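Local coordinates for fiber (Human adenovirus 35, PDB 2QLK), which forms the trimeric head (knob) domain of the adenovirus fibre, which attaches the virus to host cells by binding the receptor CD46, at residues G66-K78 and L185-L198. Numbering follows the deposited sequence.
Sequences GVSDTVNQMFTQK and LNASESPESNIATL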
# COMPACT_ATOMS: atom_id res chain seq x y z
N GLY A 66 18.46 -12.32 -3.89
CA GLY A 66 19.74 -12.77 -3.36
C GLY A 66 20.63 -13.37 -4.44
O GLY A 66 20.12 -14.05 -5.33
N VAL A 67 21.95 -13.13 -4.35
CA VAL A 67 22.87 -13.65 -5.35
C VAL A 67 23.82 -14.74 -4.86
O VAL A 67 24.00 -15.76 -5.54
CB VAL A 67 23.73 -12.53 -5.99
CG1 VAL A 67 22.85 -11.36 -6.43
CG2 VAL A 67 24.82 -12.10 -5.03
N SER A 68 24.41 -14.56 -3.69
CA SER A 68 25.34 -15.54 -3.19
C SER A 68 24.69 -16.82 -2.68
O SER A 68 23.52 -16.83 -2.24
CB SER A 68 26.21 -14.94 -2.08
OG SER A 68 25.47 -14.80 -0.88
N ASP A 69 25.46 -17.90 -2.76
CA ASP A 69 25.02 -19.21 -2.30
C ASP A 69 24.56 -19.10 -0.84
O ASP A 69 23.62 -19.76 -0.42
CB ASP A 69 26.17 -20.23 -2.39
CG ASP A 69 26.61 -20.49 -3.82
OD1 ASP A 69 26.92 -19.53 -4.55
OD2 ASP A 69 26.66 -21.68 -4.21
N THR A 70 25.24 -18.25 -0.07
CA THR A 70 24.89 -18.06 1.33
C THR A 70 23.53 -17.39 1.47
O THR A 70 22.66 -17.85 2.21
CB THR A 70 25.93 -17.21 2.08
OG1 THR A 70 27.23 -17.82 1.98
CG2 THR A 70 25.55 -17.08 3.56
N VAL A 71 23.34 -16.27 0.77
CA VAL A 71 22.07 -15.58 0.84
C VAL A 71 20.96 -16.56 0.40
O VAL A 71 19.98 -16.77 1.13
CB VAL A 71 22.09 -14.33 -0.07
CG1 VAL A 71 20.68 -13.72 -0.15
CG2 VAL A 71 23.08 -13.30 0.50
N ASN A 72 21.15 -17.20 -0.75
CA ASN A 72 20.12 -18.08 -1.26
C ASN A 72 19.95 -19.42 -0.55
O ASN A 72 19.38 -20.37 -1.10
CB ASN A 72 20.33 -18.25 -2.77
CG ASN A 72 20.25 -16.92 -3.50
OD1 ASN A 72 19.44 -16.06 -3.13
ND2 ASN A 72 21.09 -16.74 -4.50
N GLN A 73 20.40 -19.46 0.70
CA GLN A 73 20.29 -20.65 1.52
C GLN A 73 19.64 -20.25 2.85
O GLN A 73 19.28 -21.10 3.67
CB GLN A 73 21.68 -21.25 1.75
CG GLN A 73 21.69 -22.62 2.40
CD GLN A 73 22.98 -23.39 2.12
OE1 GLN A 73 24.08 -22.86 2.26
NE2 GLN A 73 22.84 -24.65 1.71
N MET A 74 19.47 -18.94 3.05
CA MET A 74 18.86 -18.46 4.29
C MET A 74 17.44 -19.01 4.49
O MET A 74 16.98 -19.18 5.63
CB MET A 74 18.84 -16.93 4.32
CG MET A 74 20.22 -16.32 4.43
SD MET A 74 20.18 -14.51 4.55
CE MET A 74 19.39 -14.35 6.21
N PHE A 75 16.75 -19.28 3.39
CA PHE A 75 15.39 -19.78 3.51
C PHE A 75 15.28 -21.31 3.63
O PHE A 75 14.23 -21.88 3.33
CB PHE A 75 14.51 -19.22 2.37
CG PHE A 75 14.18 -17.73 2.52
CD1 PHE A 75 14.57 -17.03 3.67
CD2 PHE A 75 13.48 -17.04 1.53
CE1 PHE A 75 14.25 -15.65 3.83
CE2 PHE A 75 13.15 -15.66 1.68
CZ PHE A 75 13.54 -14.97 2.82
N THR A 76 16.36 -21.97 4.05
CA THR A 76 16.32 -23.42 4.31
C THR A 76 16.04 -23.58 5.82
O THR A 76 15.82 -24.68 6.33
CB THR A 76 17.66 -24.14 3.99
OG1 THR A 76 18.72 -23.51 4.71
CG2 THR A 76 17.96 -24.10 2.49
N GLN A 77 16.03 -22.46 6.53
CA GLN A 77 15.75 -22.45 7.97
C GLN A 77 14.37 -21.82 8.19
O GLN A 77 13.94 -20.98 7.40
CB GLN A 77 16.82 -21.66 8.70
CG GLN A 77 17.02 -20.27 8.15
CD GLN A 77 18.44 -19.77 8.28
OE1 GLN A 77 19.40 -20.51 8.03
NE2 GLN A 77 18.60 -18.49 8.64
N LYS A 78 13.70 -22.20 9.26
CA LYS A 78 12.37 -21.67 9.56
C LYS A 78 12.40 -20.21 9.99
O LYS A 78 11.37 -19.52 9.99
CB LYS A 78 11.71 -22.52 10.65
CG LYS A 78 12.57 -22.70 11.89
CD LYS A 78 11.77 -23.28 13.05
CE LYS A 78 10.77 -22.27 13.61
NZ LYS A 78 9.99 -22.81 14.76
N LEU A 185 11.66 -13.66 8.51
CA LEU A 185 10.92 -14.88 8.21
C LEU A 185 10.76 -15.63 9.54
O LEU A 185 11.74 -15.91 10.23
CB LEU A 185 11.69 -15.77 7.24
CG LEU A 185 11.07 -17.19 7.23
CD1 LEU A 185 9.69 -17.18 6.50
CD2 LEU A 185 12.02 -18.16 6.58
N ASN A 186 9.54 -15.97 9.90
CA ASN A 186 9.31 -16.71 11.13
C ASN A 186 8.24 -17.75 10.85
O ASN A 186 7.07 -17.50 11.09
CB ASN A 186 8.88 -15.75 12.25
CG ASN A 186 8.62 -16.46 13.56
OD1 ASN A 186 7.61 -17.15 13.71
ND2 ASN A 186 9.54 -16.31 14.51
N ALA A 187 8.66 -18.90 10.34
CA ALA A 187 7.74 -19.98 9.97
C ALA A 187 7.87 -21.26 10.79
O ALA A 187 8.86 -21.46 11.47
CB ALA A 187 7.93 -20.31 8.49
N SER A 188 6.86 -22.11 10.71
CA SER A 188 6.84 -23.38 11.42
C SER A 188 7.69 -24.39 10.68
O SER A 188 8.20 -25.34 11.27
CB SER A 188 5.41 -23.91 11.50
OG SER A 188 4.54 -22.90 11.94
N GLU A 189 7.82 -24.19 9.37
CA GLU A 189 8.62 -25.07 8.54
C GLU A 189 9.55 -24.22 7.69
O GLU A 189 9.33 -23.01 7.53
CB GLU A 189 7.71 -25.92 7.64
CG GLU A 189 8.46 -26.89 6.72
CD GLU A 189 9.18 -28.01 7.46
OE1 GLU A 189 8.50 -28.81 8.14
OE2 GLU A 189 10.43 -28.09 7.37
N SER A 190 10.60 -24.83 7.15
CA SER A 190 11.53 -24.09 6.31
C SER A 190 10.95 -23.98 4.90
O SER A 190 10.48 -24.97 4.33
CB SER A 190 12.89 -24.80 6.27
OG SER A 190 12.78 -26.09 5.72
N PRO A 191 10.96 -22.77 4.33
CA PRO A 191 10.39 -22.67 2.98
C PRO A 191 11.15 -23.45 1.90
O PRO A 191 10.55 -23.91 0.94
CB PRO A 191 10.35 -21.16 2.72
CG PRO A 191 11.31 -20.58 3.68
CD PRO A 191 11.21 -21.44 4.90
N GLU A 192 12.47 -23.62 2.06
CA GLU A 192 13.23 -24.37 1.07
C GLU A 192 14.11 -25.45 1.70
O GLU A 192 14.52 -25.34 2.85
CB GLU A 192 14.13 -23.43 0.26
CG GLU A 192 13.39 -22.31 -0.44
CD GLU A 192 12.97 -22.66 -1.87
OE1 GLU A 192 13.24 -23.80 -2.32
OE2 GLU A 192 12.37 -21.79 -2.53
N SER A 193 14.39 -26.50 0.93
CA SER A 193 15.24 -27.59 1.39
C SER A 193 16.66 -27.36 0.88
O SER A 193 17.62 -27.93 1.40
CB SER A 193 14.71 -28.92 0.87
OG SER A 193 14.58 -28.88 -0.54
N ASN A 194 16.80 -26.54 -0.15
CA ASN A 194 18.12 -26.25 -0.69
C ASN A 194 18.19 -24.91 -1.41
O ASN A 194 17.18 -24.22 -1.56
CB ASN A 194 18.56 -27.36 -1.65
CG ASN A 194 20.07 -27.38 -1.86
OD1 ASN A 194 20.58 -28.10 -2.72
ND2 ASN A 194 20.79 -26.60 -1.07
N ILE A 195 19.40 -24.55 -1.83
CA ILE A 195 19.64 -23.29 -2.52
C ILE A 195 18.54 -22.98 -3.51
O ILE A 195 18.13 -23.84 -4.30
CB ILE A 195 20.98 -23.32 -3.27
CG1 ILE A 195 22.09 -23.77 -2.32
CG2 ILE A 195 21.29 -21.94 -3.80
CD1 ILE A 195 22.21 -22.93 -1.05
N ALA A 196 18.07 -21.73 -3.46
CA ALA A 196 17.00 -21.24 -4.34
C ALA A 196 17.13 -19.74 -4.28
O ALA A 196 17.41 -19.20 -3.21
CB ALA A 196 15.64 -21.68 -3.82
N THR A 197 16.92 -19.05 -5.40
CA THR A 197 17.07 -17.60 -5.42
C THR A 197 16.14 -16.95 -4.43
O THR A 197 14.91 -17.06 -4.52
CB THR A 197 16.76 -17.00 -6.80
OG1 THR A 197 17.50 -17.69 -7.81
CG2 THR A 197 17.16 -15.54 -6.83
N LEU A 198 16.74 -16.26 -3.46
CA LEU A 198 15.92 -15.60 -2.46
C LEU A 198 15.31 -14.39 -3.16
O LEU A 198 16.00 -13.70 -3.88
CB LEU A 198 16.77 -15.17 -1.26
CG LEU A 198 16.07 -14.31 -0.20
CD1 LEU A 198 16.78 -14.46 1.14
CD2 LEU A 198 16.06 -12.82 -0.65
O HOH W 1 6.60 -22.79 14.52
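G66 and L198 lie at one end of this contact and K78 and A187 at the other, with the two chains running antiparallel between them. Segment 66-78 is the turning connection from strand 57-66 to strand 79-88, while 185-198 leaves strand 177-186 as an irregular loop. Backbone bonds recur along the whole length: G66 N to L198 O, A196 N to N72 O, E192 N to F75 O (2.8 Å) and A187 N to K78 O. N72 joins in twice, because its side-chain OD1 also accepts L198 N at 2.7 Å; that bond is nearly straight, although the donor stands above the amide plane. A weak bond from N72 ND2 to G66 O holds the other end of the amide.

F75 and L198 form the apolar centre of the contact. L198 CD1 sits over one ring face, 3.8 Å from the ring centroid, in a CH-pi contact, and with CG anti to its backbone N (chi1 173°) the leucine also brings CD1 to V71 CG1. P191 CG packs on F75 CB at 3.7 Å, and L185 CD2 approaches F75 CD1 obliquely. Y149 meets the ring edge-to-face, and L160 of strand 157-166 touches it too. Toward the surface, the I195 CD1 methyl rests against the Q73 side chain, 3.3 Å from Q73 CD, the two side chains crossing at a slant. The aliphatic chain of K78 folds over A187 O, with K78 CE 3.0 Å from it. E192 points its carboxylate away, to S152 and Y149.

Two connections between the sheets thus pack together at one end of the antiparallel beta-sandwich characteristic of the adenovirus fibre knob.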